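Long-range contacts in putative sugar binding protein (Bacteroides vulgatus ATCC 8482, PDB 3KEZ), which probably binds nutrients such as sugars at the cell outer membrane as a calcium-binding member of the SusD family: residues A[51-56]-A[396-401]; A[146-151]-A[167-172]; A[254-259]-A[333-338]; A[298-303]-A[366-371]; A[344-349]-A[383-388]. All coordinates share one frame; numbering follows the deposited sequence. Where two conformers were deposited one is given.

Contact 1: A[51-56]-A[396-401]; sequences TGDDMQ and GHRMYD
R398, in the first turn of helix 398-403, clasps D53 of loop 51-54 side-on. Its NE donates to D53 OD1 at 2.8 Å in a nearly straight bond (171°), and its NH2 reaches D53 OD2 at 3.1 Å. Both oxygens use their syn lone pairs, and carboxylate and guanidinium lie within 5° of a common plane, so the pair of hydrogen bonds fixes the rotation of each group against the other. The arginine turns once, at chi2 (63°), and then runs straight out to this grip. D54 adds charge rather than a directed bond: its OD2 sits 3.5 Å from R398 NE, well out of the guanidinium plane, while its OD1 makes a salt bridge to R389. Packing is closest at the other end, where the CA atoms of G52 and M399 come within 4.2 Å. There T51 OG1, hydrogen-bonded to Y47 O, lies 3.2 Å from M399 CB, and the selenomethionine curls back until its CE is 3.3 Å from the same oxygen. By contrast, the R398 side is the more open to solvent: R398 is partly exposed, whereas the other touching residues are buried. Helix 43-50 leads into the loop and meets M399 through Y47; after the loop, strand 55-57 pairs with strand 284-286, and H397 leans on helix 381-392.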
# COMPACT_ATOMS: atom_id res chain seq x y z
N THR A 51 -11.99 -2.86 4.41
CA THR A 51 -12.24 -2.43 5.78
C THR A 51 -12.59 -0.92 5.90
O THR A 51 -12.79 -0.40 7.00
CB THR A 51 -11.00 -2.70 6.65
OG1 THR A 51 -9.92 -1.93 6.13
CG2 THR A 51 -10.66 -4.21 6.75
N GLY A 52 -12.66 -0.22 4.76
CA GLY A 52 -13.10 1.16 4.69
C GLY A 52 -14.57 1.37 4.37
O GLY A 52 -15.43 0.50 4.62
N ASP A 53 -14.84 2.54 3.80
CA ASP A 53 -16.17 2.97 3.40
C ASP A 53 -16.43 3.06 1.89
O ASP A 53 -17.59 3.29 1.50
CB ASP A 53 -16.51 4.34 4.06
CG ASP A 53 -15.50 5.42 3.77
OD1 ASP A 53 -14.37 5.10 3.35
OD2 ASP A 53 -15.81 6.61 4.03
N ASP A 54 -15.39 2.85 1.07
CA ASP A 54 -15.46 3.14 -0.38
C ASP A 54 -15.51 1.89 -1.26
O ASP A 54 -15.96 1.95 -2.40
CB ASP A 54 -14.33 4.05 -0.80
CG ASP A 54 -14.48 5.47 -0.27
OD1 ASP A 54 -15.60 5.85 0.14
OD2 ASP A 54 -13.48 6.25 -0.35
N MSE A 55 -15.16 0.75 -0.66
CA MSE A 55 -15.27 -0.58 -1.27
C MSE A 55 -15.82 -1.57 -0.27
O MSE A 55 -15.73 -1.36 0.95
CB MSE A 55 -13.91 -1.07 -1.83
CG MSE A 55 -13.34 -0.10 -2.87
SE MSE A 55 -11.96 -0.93 -3.89
CE MSE A 55 -13.09 -2.21 -4.74
N GLN A 56 -16.40 -2.66 -0.78
CA GLN A 56 -17.00 -3.67 0.07
C GLN A 56 -16.83 -5.01 -0.60
O GLN A 56 -16.60 -5.07 -1.79
CB GLN A 56 -18.49 -3.39 0.24
CG GLN A 56 -19.27 -3.23 -1.07
CD GLN A 56 -20.72 -3.10 -0.82
OE1 GLN A 56 -21.24 -2.00 -0.71
NE2 GLN A 56 -21.39 -4.23 -0.67
N GLY A 396 -5.44 0.12 -1.61
CA GLY A 396 -5.15 -0.30 -0.24
C GLY A 396 -4.93 0.76 0.82
O GLY A 396 -4.34 0.46 1.89
N HIS A 397 -5.46 1.96 0.58
CA HIS A 397 -5.25 3.11 1.47
C HIS A 397 -6.42 3.54 2.39
O HIS A 397 -6.18 4.05 3.50
CB HIS A 397 -4.89 4.31 0.62
CG HIS A 397 -3.54 4.19 -0.01
ND1 HIS A 397 -2.43 4.85 0.47
CD2 HIS A 397 -3.12 3.43 -1.06
CE1 HIS A 397 -1.38 4.52 -0.27
NE2 HIS A 397 -1.78 3.68 -1.21
N ARG A 398 -7.66 3.43 1.92
CA ARG A 398 -8.73 4.24 2.53
C ARG A 398 -8.92 4.06 4.05
O ARG A 398 -8.96 5.05 4.75
CB ARG A 398 -10.07 4.02 1.82
CG ARG A 398 -11.27 4.79 2.37
CD ARG A 398 -11.17 6.29 2.27
NE ARG A 398 -12.35 6.92 2.87
CZ ARG A 398 -12.47 8.22 3.13
NH1 ARG A 398 -11.49 9.10 2.83
NH2 ARG A 398 -13.57 8.66 3.70
N MSE A 399 -9.07 2.82 4.54
CA MSE A 399 -9.38 2.67 5.96
C MSE A 399 -8.28 3.33 6.77
O MSE A 399 -8.54 4.10 7.69
CB MSE A 399 -9.58 1.21 6.35
CG MSE A 399 -9.82 1.01 7.82
SE MSE A 399 -8.17 0.84 8.86
CE MSE A 399 -7.49 -0.82 8.14
N TYR A 400 -7.04 3.05 6.41
CA TYR A 400 -5.91 3.56 7.17
C TYR A 400 -5.90 5.10 7.21
O TYR A 400 -5.56 5.70 8.25
CB TYR A 400 -4.61 3.12 6.52
CG TYR A 400 -4.30 1.66 6.53
CD1 TYR A 400 -4.22 0.95 7.73
CD2 TYR A 400 -3.95 0.99 5.34
CE1 TYR A 400 -3.83 -0.41 7.73
CE2 TYR A 400 -3.56 -0.37 5.35
CZ TYR A 400 -3.51 -1.05 6.56
OH TYR A 400 -3.13 -2.37 6.60
N ASP A 401 -6.24 5.71 6.07
CA ASP A 401 -6.22 7.17 5.95
C ASP A 401 -7.27 7.88 6.79
O ASP A 401 -7.05 8.99 7.28
CB ASP A 401 -6.36 7.60 4.49
CG ASP A 401 -5.15 7.23 3.65
OD1 ASP A 401 -4.02 7.18 4.21
OD2 ASP A 401 -5.34 6.98 2.42

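Contact 2: A[146-151]-A[167-172]; sequences LGVPIV and AECYTE. With EDO (1,2-ethanediol), chain E.
With chi1 at -66° and chi2 at 161°, I150 sends CG1 and CD1 out from the loop onto helix 166-183, where CD1 comes to rest 3.6 Å from E168 O and 3.8 Å from E168 CB. The second branch, CG2, touches E172 CG at 3.7 Å, the two side chains crossing at about a right angle. I150 therefore straddles one helical turn, using the aliphatic parts of both glutamates; their carboxylates are engaged elsewhere, E172 with K152 and E168 with T165 and N164. C169 packs beside I150. Its SG stands 3.9 Å from I150 CG1 and 4.1 Å from V148 CG2, and it approaches V148 O to 3.4 Å. No hydrogen bond joins the two segments, and V148 N is buried here without a partner in the model. The loop is held from outside instead: G147 and V148 share backbone bonds with N164, and I150 N is bound to N164 OD1. At the far end L146 turns away from the helix, and its N and O bind the two hydroxyls of an ethanediol, probably a crystallisation additive, with L146 O 2.7 Å from EDO O2. This is a loop packed, without hydrogen bonds between the two segments, over the first turns of the helix it leads into, within the TPR-like helical scaffold of the SusD family.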
# COMPACT_ATOMS: atom_id res chain seq x y z
N LEU A 146 0.96 -1.59 21.41
CA LEU A 146 1.80 -2.66 20.90
C LEU A 146 1.77 -2.69 19.36
O LEU A 146 0.70 -2.67 18.76
CB LEU A 146 1.30 -3.99 21.44
CG LEU A 146 1.43 -4.20 22.95
CD1 LEU A 146 0.80 -5.53 23.31
CD2 LEU A 146 2.88 -4.20 23.39
N GLY A 147 2.96 -2.68 18.75
CA GLY A 147 3.13 -3.00 17.35
C GLY A 147 3.35 -4.51 17.21
O GLY A 147 2.50 -5.31 17.63
N VAL A 148 4.50 -4.88 16.64
CA VAL A 148 4.90 -6.28 16.45
C VAL A 148 6.36 -6.43 16.86
O VAL A 148 7.04 -5.44 17.11
CB VAL A 148 4.72 -6.70 15.00
CG1 VAL A 148 3.25 -6.56 14.57
CG2 VAL A 148 5.65 -5.85 14.10
N PRO A 149 6.88 -7.68 16.93
CA PRO A 149 8.30 -7.81 17.17
C PRO A 149 9.18 -7.29 16.07
O PRO A 149 8.99 -7.61 14.90
CB PRO A 149 8.50 -9.34 17.28
CG PRO A 149 7.16 -9.86 17.73
CD PRO A 149 6.19 -8.98 16.99
N ILE A 150 10.18 -6.51 16.46
CA ILE A 150 11.23 -6.02 15.57
C ILE A 150 12.26 -7.16 15.54
O ILE A 150 12.88 -7.47 16.56
CB ILE A 150 11.85 -4.74 16.14
CG1 ILE A 150 10.79 -3.60 16.14
CG2 ILE A 150 13.13 -4.34 15.34
CD1 ILE A 150 11.14 -2.42 17.08
N VAL A 151 12.43 -7.74 14.37
CA VAL A 151 13.35 -8.84 14.14
C VAL A 151 14.37 -8.37 13.14
O VAL A 151 14.04 -8.09 12.00
CB VAL A 151 12.58 -10.04 13.56
CG1 VAL A 151 13.55 -11.19 13.24
CG2 VAL A 151 11.48 -10.48 14.54
N ALA A 167 5.60 2.84 18.49
CA ALA A 167 6.67 3.85 18.40
C ALA A 167 8.02 3.23 18.04
O ALA A 167 8.72 3.75 17.17
CB ALA A 167 6.77 4.71 19.72
N GLU A 168 8.40 2.13 18.69
CA GLU A 168 9.68 1.49 18.42
C GLU A 168 9.74 0.99 17.00
O GLU A 168 10.77 1.11 16.32
CB GLU A 168 9.96 0.32 19.40
CG GLU A 168 10.15 0.82 20.78
CD GLU A 168 10.16 -0.26 21.83
OE1 GLU A 168 9.49 -1.30 21.71
OE2 GLU A 168 10.84 -0.01 22.80
N CYS A 169 8.62 0.44 16.54
CA CYS A 169 8.53 -0.03 15.16
C CYS A 169 8.74 1.10 14.15
O CYS A 169 9.45 0.91 13.15
CB CYS A 169 7.21 -0.76 14.89
SG CYS A 169 7.07 -2.34 15.74
N TYR A 170 8.11 2.25 14.39
CA TYR A 170 8.26 3.41 13.49
C TYR A 170 9.71 3.88 13.45
O TYR A 170 10.20 4.30 12.38
CB TYR A 170 7.31 4.57 13.90
CG TYR A 170 5.96 4.52 13.22
CD1 TYR A 170 4.96 3.63 13.62
CD2 TYR A 170 5.69 5.38 12.14
CE1 TYR A 170 3.69 3.59 12.96
CE2 TYR A 170 4.45 5.34 11.47
CZ TYR A 170 3.46 4.45 11.89
OH TYR A 170 2.27 4.47 11.19
N THR A 171 10.38 3.84 14.61
CA THR A 171 11.80 4.20 14.63
C THR A 171 12.58 3.36 13.62
O THR A 171 13.37 3.90 12.86
CB THR A 171 12.37 4.07 16.05
OG1 THR A 171 11.66 4.98 16.90
CG2 THR A 171 13.83 4.37 16.08
N GLU A 172 12.30 2.05 13.60
CA GLU A 172 12.98 1.09 12.70
C GLU A 172 12.57 1.28 11.25
O GLU A 172 13.43 1.25 10.35
CB GLU A 172 12.71 -0.36 13.14
CG GLU A 172 13.31 -0.79 14.44
CD GLU A 172 14.78 -0.35 14.63
OE1 GLU A 172 15.60 -0.56 13.71
OE2 GLU A 172 15.08 0.23 15.68
C1 EDO E . -2.84 -3.01 21.28
O1 EDO E . -1.83 -2.52 22.18
C2 EDO E . -2.39 -3.07 19.81
O2 EDO E . -1.80 -1.87 19.28

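Contact 3: A[254-259]-A[333-338]; sequences EILFEI and PLIRLS
E254 points its carboxylate at the start of helix 337-350, where OE2 takes three bonds from different directions. S338 OG meets it on the syn lone pair at 2.6 Å, whereas S338 N (3.2 Å) and R336 NH1 (2.9 Å) approach from opposite sides of the carboxylate plane. The guanidinium of R336 is turned 33° against that plane and forms a salt bridge; E391 and E395 engage its other nitrogens. The backbone adds a straight bond, L337 N to E254 O at 2.9 Å. Further along, strands 255-259 and 332-336 run antiparallel, with a classic bulge in which L256 N and F257 N both donate to I335 O from the same face of its plane. I335 N returns a bond to F257 O. The bulge shifts the register by one residue. F257 and L334 run alongside each other in the same direction, with F257 CE2 3.8 Å from L334 CD2, while I335 CD1 sits at the edge of the phenyl ring. I255 crosses P333 obliquely, its CD1 3.6 Å from P333 CB, and I259 closes on L334. L256 CD1 reaches L337 CD1 at 4.3 Å. Helix 195-209 touches L256, F257 and I335, helix 212-229 packs on L256 and L337, helix 381-392 meets R336 and S338, and at the I259 end the strands lead on to the calcium-binding N261 and N331.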
# COMPACT_ATOMS: atom_id res chain seq x y z
N GLU A 254 3.91 6.54 -14.37
CA GLU A 254 3.98 7.07 -13.04
C GLU A 254 4.15 6.04 -11.95
O GLU A 254 4.24 6.42 -10.79
CB GLU A 254 2.78 7.97 -12.72
CG GLU A 254 1.41 7.30 -12.58
CD GLU A 254 0.40 8.24 -11.96
OE1 GLU A 254 -0.19 9.09 -12.68
OE2 GLU A 254 0.15 8.10 -10.74
N ILE A 255 4.17 4.75 -12.28
CA ILE A 255 4.38 3.73 -11.22
C ILE A 255 5.85 3.65 -10.81
O ILE A 255 6.73 3.30 -11.62
CB ILE A 255 3.90 2.33 -11.59
CG1 ILE A 255 2.40 2.33 -11.95
CG2 ILE A 255 4.23 1.35 -10.41
CD1 ILE A 255 1.95 1.11 -12.83
N LEU A 256 6.10 3.94 -9.54
CA LEU A 256 7.43 4.00 -8.98
C LEU A 256 7.84 2.64 -8.40
O LEU A 256 9.03 2.34 -8.26
CB LEU A 256 7.48 5.09 -7.91
CG LEU A 256 7.06 6.50 -8.34
CD1 LEU A 256 7.12 7.52 -7.11
CD2 LEU A 256 7.93 7.03 -9.50
N PHE A 257 6.86 1.84 -8.01
CA PHE A 257 7.14 0.45 -7.66
C PHE A 257 5.97 -0.41 -8.09
O PHE A 257 4.84 -0.22 -7.63
CB PHE A 257 7.44 0.29 -6.18
CG PHE A 257 7.68 -1.15 -5.74
CD1 PHE A 257 8.46 -2.02 -6.49
CD2 PHE A 257 7.20 -1.60 -4.52
CE1 PHE A 257 8.71 -3.30 -6.08
CE2 PHE A 257 7.44 -2.90 -4.09
CZ PHE A 257 8.21 -3.76 -4.88
N GLU A 258 6.29 -1.35 -8.97
CA GLU A 258 5.33 -2.22 -9.64
C GLU A 258 5.62 -3.68 -9.22
O GLU A 258 6.78 -4.10 -9.22
CB GLU A 258 5.47 -2.04 -11.16
CG GLU A 258 4.43 -2.79 -11.98
CD GLU A 258 4.41 -2.42 -13.46
OE1 GLU A 258 5.46 -2.12 -14.06
OE2 GLU A 258 3.32 -2.47 -14.02
N ILE A 259 4.59 -4.40 -8.75
CA ILE A 259 4.67 -5.85 -8.65
C ILE A 259 4.39 -6.38 -10.05
O ILE A 259 3.31 -6.10 -10.63
CB ILE A 259 3.67 -6.47 -7.63
CG1 ILE A 259 3.84 -5.89 -6.21
CG2 ILE A 259 3.76 -8.00 -7.64
CD1 ILE A 259 5.24 -6.09 -5.57
N PRO A 333 0.15 -1.79 -9.26
CA PRO A 333 0.78 -0.46 -9.19
C PRO A 333 0.91 0.01 -7.74
O PRO A 333 0.22 0.94 -7.32
CB PRO A 333 -0.19 0.41 -9.99
CG PRO A 333 -1.53 -0.17 -9.68
CD PRO A 333 -1.30 -1.68 -9.55
N LEU A 334 1.84 -0.62 -7.01
CA LEU A 334 1.85 -0.56 -5.56
C LEU A 334 2.18 0.82 -4.99
O LEU A 334 1.60 1.23 -4.01
CB LEU A 334 2.85 -1.61 -5.04
CG LEU A 334 2.64 -2.09 -3.62
CD1 LEU A 334 1.22 -2.64 -3.46
CD2 LEU A 334 3.69 -3.12 -3.35
N ILE A 335 3.13 1.51 -5.62
CA ILE A 335 3.51 2.91 -5.33
C ILE A 335 3.53 3.76 -6.63
O ILE A 335 4.22 3.44 -7.61
CB ILE A 335 4.92 3.03 -4.64
CG1 ILE A 335 4.98 2.18 -3.36
CG2 ILE A 335 5.28 4.54 -4.36
CD1 ILE A 335 6.38 2.10 -2.74
N ARG A 336 2.76 4.85 -6.61
CA ARG A 336 2.56 5.73 -7.74
C ARG A 336 2.95 7.18 -7.44
O ARG A 336 2.72 7.66 -6.32
CB ARG A 336 1.08 5.73 -8.14
CG ARG A 336 0.58 4.41 -8.68
CD ARG A 336 -0.62 4.59 -9.60
NE ARG A 336 -1.84 4.92 -8.88
CZ ARG A 336 -2.63 5.99 -9.05
NH1 ARG A 336 -2.33 6.95 -9.91
NH2 ARG A 336 -3.74 6.11 -8.33
N LEU A 337 3.49 7.88 -8.46
CA LEU A 337 3.78 9.31 -8.35
C LEU A 337 2.59 10.14 -7.87
O LEU A 337 2.80 11.10 -7.13
CB LEU A 337 4.28 9.88 -9.65
CG LEU A 337 4.87 11.27 -9.62
CD1 LEU A 337 6.14 11.40 -8.70
CD2 LEU A 337 5.23 11.67 -11.07
N SER A 338 1.37 9.75 -8.25
CA SER A 338 0.16 10.43 -7.79
C SER A 338 0.10 10.49 -6.26
O SER A 338 -0.34 11.49 -5.71
CB SER A 338 -1.13 9.76 -8.33
OG SER A 338 -1.33 9.95 -9.72

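Contact 4: A[298-303]-A[366-371]; sequences PKDVRL and QRANPE
D300 OD1, 3.7 Å from A368 CB, is gripped twice by R302: the backbone N takes its anti lone pair and NE its syn one, each at 2.9 Å. R302 NH2 completes the clasp with a straight 2.8 Å bond to D300 OD2 that lies in the guanidinium plane. Held in this way, the guanidinium presents one face to A368, whose CB sits 3.4 Å above its plane, displaced from the centre of the group. R302 NH1 goes on to salt bridges with E387 and E391. Across the segments the sole hydrogen bond is from V301 N to A368 O, 2.8 Å long and in the carbonyl plane, so the 3-10 turn meets a carbonyl at the C-terminal end of helix 354-368. N369, whose ND2 is bound to D297, lays its amide against K299 CB. D300 OD1 bonded to R302 N and N369 OD1 bonded to E371 N are both Asx turns, here one before a 3-10 segment and the other directly after a helix.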
# COMPACT_ATOMS: atom_id res chain seq x y z
N PRO A 298 -19.36 14.31 -13.34
CA PRO A 298 -19.43 13.34 -14.42
C PRO A 298 -18.24 13.39 -15.41
O PRO A 298 -18.08 12.46 -16.19
CB PRO A 298 -20.73 13.70 -15.17
CG PRO A 298 -21.40 14.71 -14.38
CD PRO A 298 -20.39 15.36 -13.50
N LYS A 299 -17.41 14.43 -15.40
CA LYS A 299 -16.25 14.40 -16.31
C LYS A 299 -14.98 13.93 -15.63
O LYS A 299 -13.88 13.99 -16.20
CB LYS A 299 -16.07 15.75 -16.97
CG LYS A 299 -17.25 16.06 -17.90
CD LYS A 299 -17.20 17.48 -18.40
CE LYS A 299 -18.33 17.74 -19.34
NZ LYS A 299 -18.48 16.65 -20.34
N ASP A 300 -15.13 13.40 -14.42
CA ASP A 300 -13.98 12.92 -13.67
C ASP A 300 -13.43 11.71 -14.41
O ASP A 300 -14.15 10.71 -14.62
CB ASP A 300 -14.39 12.58 -12.21
CG ASP A 300 -13.19 12.31 -11.31
OD1 ASP A 300 -12.30 11.52 -11.72
OD2 ASP A 300 -13.10 12.89 -10.22
N VAL A 301 -12.16 11.78 -14.83
CA VAL A 301 -11.59 10.69 -15.65
C VAL A 301 -11.58 9.35 -14.90
O VAL A 301 -11.61 8.28 -15.51
CB VAL A 301 -10.19 11.02 -16.15
CG1 VAL A 301 -9.17 10.79 -15.05
CG2 VAL A 301 -9.86 10.25 -17.44
N ARG A 302 -11.61 9.37 -13.57
CA ARG A 302 -11.56 8.12 -12.83
C ARG A 302 -12.86 7.31 -12.94
O ARG A 302 -12.88 6.11 -12.68
CB ARG A 302 -11.15 8.38 -11.37
CG ARG A 302 -9.72 8.91 -11.29
CD ARG A 302 -9.40 9.61 -9.98
NE ARG A 302 -10.20 10.83 -9.78
CZ ARG A 302 -9.83 11.85 -9.01
NH1 ARG A 302 -8.65 11.85 -8.36
NH2 ARG A 302 -10.64 12.87 -8.88
N LEU A 303 -13.96 7.96 -13.32
CA LEU A 303 -15.17 7.21 -13.68
C LEU A 303 -14.87 6.22 -14.80
O LEU A 303 -15.46 5.14 -14.84
CB LEU A 303 -16.33 8.14 -14.08
CG LEU A 303 -16.93 8.99 -12.96
CD1 LEU A 303 -17.76 10.17 -13.51
CD2 LEU A 303 -17.79 8.06 -12.11
N GLN A 366 -6.69 18.59 -11.62
CA GLN A 366 -6.75 18.96 -13.02
C GLN A 366 -6.44 17.80 -13.99
O GLN A 366 -6.94 17.78 -15.09
CB GLN A 366 -5.88 20.20 -13.31
CG GLN A 366 -6.47 21.40 -12.56
CD GLN A 366 -5.81 22.70 -12.80
OE1 GLN A 366 -4.61 22.75 -13.02
NE2 GLN A 366 -6.59 23.80 -12.74
N ARG A 367 -5.65 16.83 -13.57
CA ARG A 367 -5.51 15.60 -14.37
C ARG A 367 -6.85 14.80 -14.45
O ARG A 367 -7.19 14.22 -15.50
CB ARG A 367 -4.36 14.77 -13.81
CG ARG A 367 -3.94 13.57 -14.66
CD ARG A 367 -4.71 12.28 -14.33
NE ARG A 367 -4.58 11.83 -12.94
CZ ARG A 367 -3.51 11.23 -12.42
NH1 ARG A 367 -2.42 10.96 -13.15
NH2 ARG A 367 -3.56 10.87 -11.15
N ALA A 368 -7.62 14.79 -13.38
CA ALA A 368 -8.93 14.12 -13.39
C ALA A 368 -9.98 14.89 -14.23
O ALA A 368 -10.85 14.30 -14.86
CB ALA A 368 -9.43 13.88 -11.96
N ASN A 369 -9.88 16.22 -14.24
CA ASN A 369 -10.76 17.06 -15.04
C ASN A 369 -10.11 18.44 -15.16
O ASN A 369 -10.08 19.20 -14.19
CB ASN A 369 -12.14 17.16 -14.36
CG ASN A 369 -13.11 18.02 -15.13
OD1 ASN A 369 -12.72 18.65 -16.10
ND2 ASN A 369 -14.38 18.06 -14.70
N PRO A 370 -9.60 18.79 -16.36
CA PRO A 370 -8.89 20.06 -16.47
C PRO A 370 -9.74 21.31 -16.27
O PRO A 370 -9.19 22.38 -16.11
CB PRO A 370 -8.34 20.03 -17.91
CG PRO A 370 -9.13 19.01 -18.61
CD PRO A 370 -9.44 17.97 -17.57
N GLU A 371 -11.06 21.18 -16.31
CA GLU A 371 -11.92 22.34 -16.06
C GLU A 371 -12.06 22.68 -14.57
O GLU A 371 -12.56 23.73 -14.21
CB GLU A 371 -13.28 22.11 -16.70
CG GLU A 371 -13.19 22.05 -18.22
CD GLU A 371 -12.59 23.30 -18.80
OE1 GLU A 371 -12.90 24.39 -18.28
OE2 GLU A 371 -11.83 23.21 -19.78

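Contact 5: A[344-349]-A[383-388]; sequences AAEAAV and NVLDER
E346 leaves its helix beside V384, with its CB 3.9 Å from V384 CG1. From there the chain runs fully extended, CG anti to the backbone N (chi1 -179°), and carries the carboxylate past V384 to L385, whose CD2 lies 3.8 Å from E346 OE1. The same oxygen accepts from a water at 2.9 Å, which in turn takes a weak bond from R388 NH1; E346 OE2 forms a salt bridge with R404. The buried carboxylate is thus satisfied on both oxygens. V384 supplies the apolar middle: its CG1 meets A345 CB at 4.2 Å, and its CG2 lies 3.8 Å from V349 CG2, the two valines running in opposite directions. The two helical segments run almost exactly antiparallel, at 172°, with axes 9.8 Å apart. Helix 354-368, which lies between the two helices in sequence, touches V349 and E387, while helix 212-229 packs against A344 and A347 of helix 337-350.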
# COMPACT_ATOMS: atom_id res chain seq x y z
N ALA A 344 2.40 15.26 -0.47
CA ALA A 344 2.88 16.64 -0.38
C ALA A 344 1.73 17.61 -0.09
O ALA A 344 1.88 18.49 0.74
CB ALA A 344 3.62 17.07 -1.66
N ALA A 345 0.57 17.36 -0.69
CA ALA A 345 -0.61 18.21 -0.47
C ALA A 345 -1.06 18.15 0.98
O ALA A 345 -1.27 19.19 1.61
CB ALA A 345 -1.73 17.83 -1.40
N GLU A 346 -1.17 16.94 1.51
CA GLU A 346 -1.55 16.74 2.90
C GLU A 346 -0.56 17.40 3.88
O GLU A 346 -0.95 18.17 4.76
CB GLU A 346 -1.73 15.25 3.22
CG GLU A 346 -2.15 15.00 4.66
CD GLU A 346 -2.38 13.52 5.01
OE1 GLU A 346 -2.68 12.69 4.13
OE2 GLU A 346 -2.26 13.19 6.21
N ALA A 347 0.73 17.15 3.67
CA ALA A 347 1.77 17.71 4.53
C ALA A 347 1.81 19.25 4.43
O ALA A 347 2.08 19.91 5.43
CB ALA A 347 3.14 17.12 4.19
N ALA A 348 1.56 19.80 3.24
CA ALA A 348 1.45 21.25 3.07
C ALA A 348 0.30 21.82 3.91
O ALA A 348 0.48 22.83 4.62
CB ALA A 348 1.27 21.61 1.59
N VAL A 349 -0.86 21.18 3.85
CA VAL A 349 -2.02 21.62 4.63
C VAL A 349 -1.66 21.59 6.09
O VAL A 349 -1.87 22.57 6.83
CB VAL A 349 -3.24 20.72 4.39
CG1 VAL A 349 -4.34 20.99 5.51
CG2 VAL A 349 -3.80 20.97 2.98
N ASN A 383 -10.48 17.94 2.58
CA ASN A 383 -10.42 18.22 1.13
C ASN A 383 -9.37 17.32 0.48
O ASN A 383 -9.62 16.72 -0.58
CB ASN A 383 -9.98 19.67 0.83
CG ASN A 383 -10.99 20.74 1.21
OD1 ASN A 383 -10.61 21.91 1.27
ND2 ASN A 383 -12.26 20.40 1.38
N VAL A 384 -8.20 17.23 1.10
CA VAL A 384 -7.12 16.43 0.57
C VAL A 384 -7.44 14.93 0.59
O VAL A 384 -7.26 14.23 -0.43
CB VAL A 384 -5.76 16.73 1.23
CG1 VAL A 384 -4.72 15.76 0.73
CG2 VAL A 384 -5.33 18.16 0.94
N LEU A 385 -7.96 14.44 1.70
CA LEU A 385 -8.39 13.04 1.81
C LEU A 385 -9.56 12.66 0.85
O LEU A 385 -9.62 11.54 0.34
CB LEU A 385 -8.72 12.72 3.24
CG LEU A 385 -7.59 12.79 4.28
CD1 LEU A 385 -8.08 12.44 5.67
CD2 LEU A 385 -6.36 11.92 3.87
N ASP A 386 -10.46 13.60 0.61
CA ASP A 386 -11.49 13.41 -0.39
C ASP A 386 -10.98 13.29 -1.82
O ASP A 386 -11.51 12.50 -2.57
CB ASP A 386 -12.57 14.47 -0.29
CG ASP A 386 -13.56 14.17 0.83
OD1 ASP A 386 -13.48 13.08 1.44
OD2 ASP A 386 -14.36 15.07 1.14
N GLU A 387 -9.95 14.06 -2.19
CA GLU A 387 -9.25 13.79 -3.43
C GLU A 387 -8.48 12.44 -3.41
O GLU A 387 -8.55 11.65 -4.36
CB GLU A 387 -8.30 14.93 -3.77
CG GLU A 387 -7.78 14.92 -5.22
CD GLU A 387 -8.86 15.08 -6.27
OE1 GLU A 387 -9.91 15.70 -5.98
OE2 GLU A 387 -8.67 14.58 -7.40
N ARG A 388 -7.76 12.18 -2.33
CA ARG A 388 -6.96 10.96 -2.21
C ARG A 388 -7.83 9.68 -2.38
O ARG A 388 -7.42 8.73 -3.05
CB ARG A 388 -6.25 10.94 -0.85
CG ARG A 388 -5.26 9.82 -0.60
CD ARG A 388 -4.89 9.70 0.89
NE ARG A 388 -3.83 8.73 1.10
CZ ARG A 388 -2.54 8.94 0.79
NH1 ARG A 388 -2.12 10.10 0.28
NH2 ARG A 388 -1.66 7.97 0.98
O HOH W 1 -3.00 12.59 1.24

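How the contacts relate
Contacts 3, 4, 5 and 1 form a chain of touching sites. R367 of contact 4 bridges to contact 3, its NH1 2.9 Å from E254 OE1 and its NH2 2.8 Å from S338 OG, a probable hydrogen bond. R302 NH1 reaches E387 OE2 of contact 5 at 2.9 Å, and R388 NE meets D401 OD2 of contact 1 at 2.7 Å. Salt bridges and this bond thus tie together the region spanned by helices 337-350, 354-368, 381-392 and 398-403. Contact 2 stands apart, its centre about 40 Å from that of contact 4. The I259 side chain of contact 3 is about 9 Å from the bound calcium ion. Contact 1 encloses all the others along the chain.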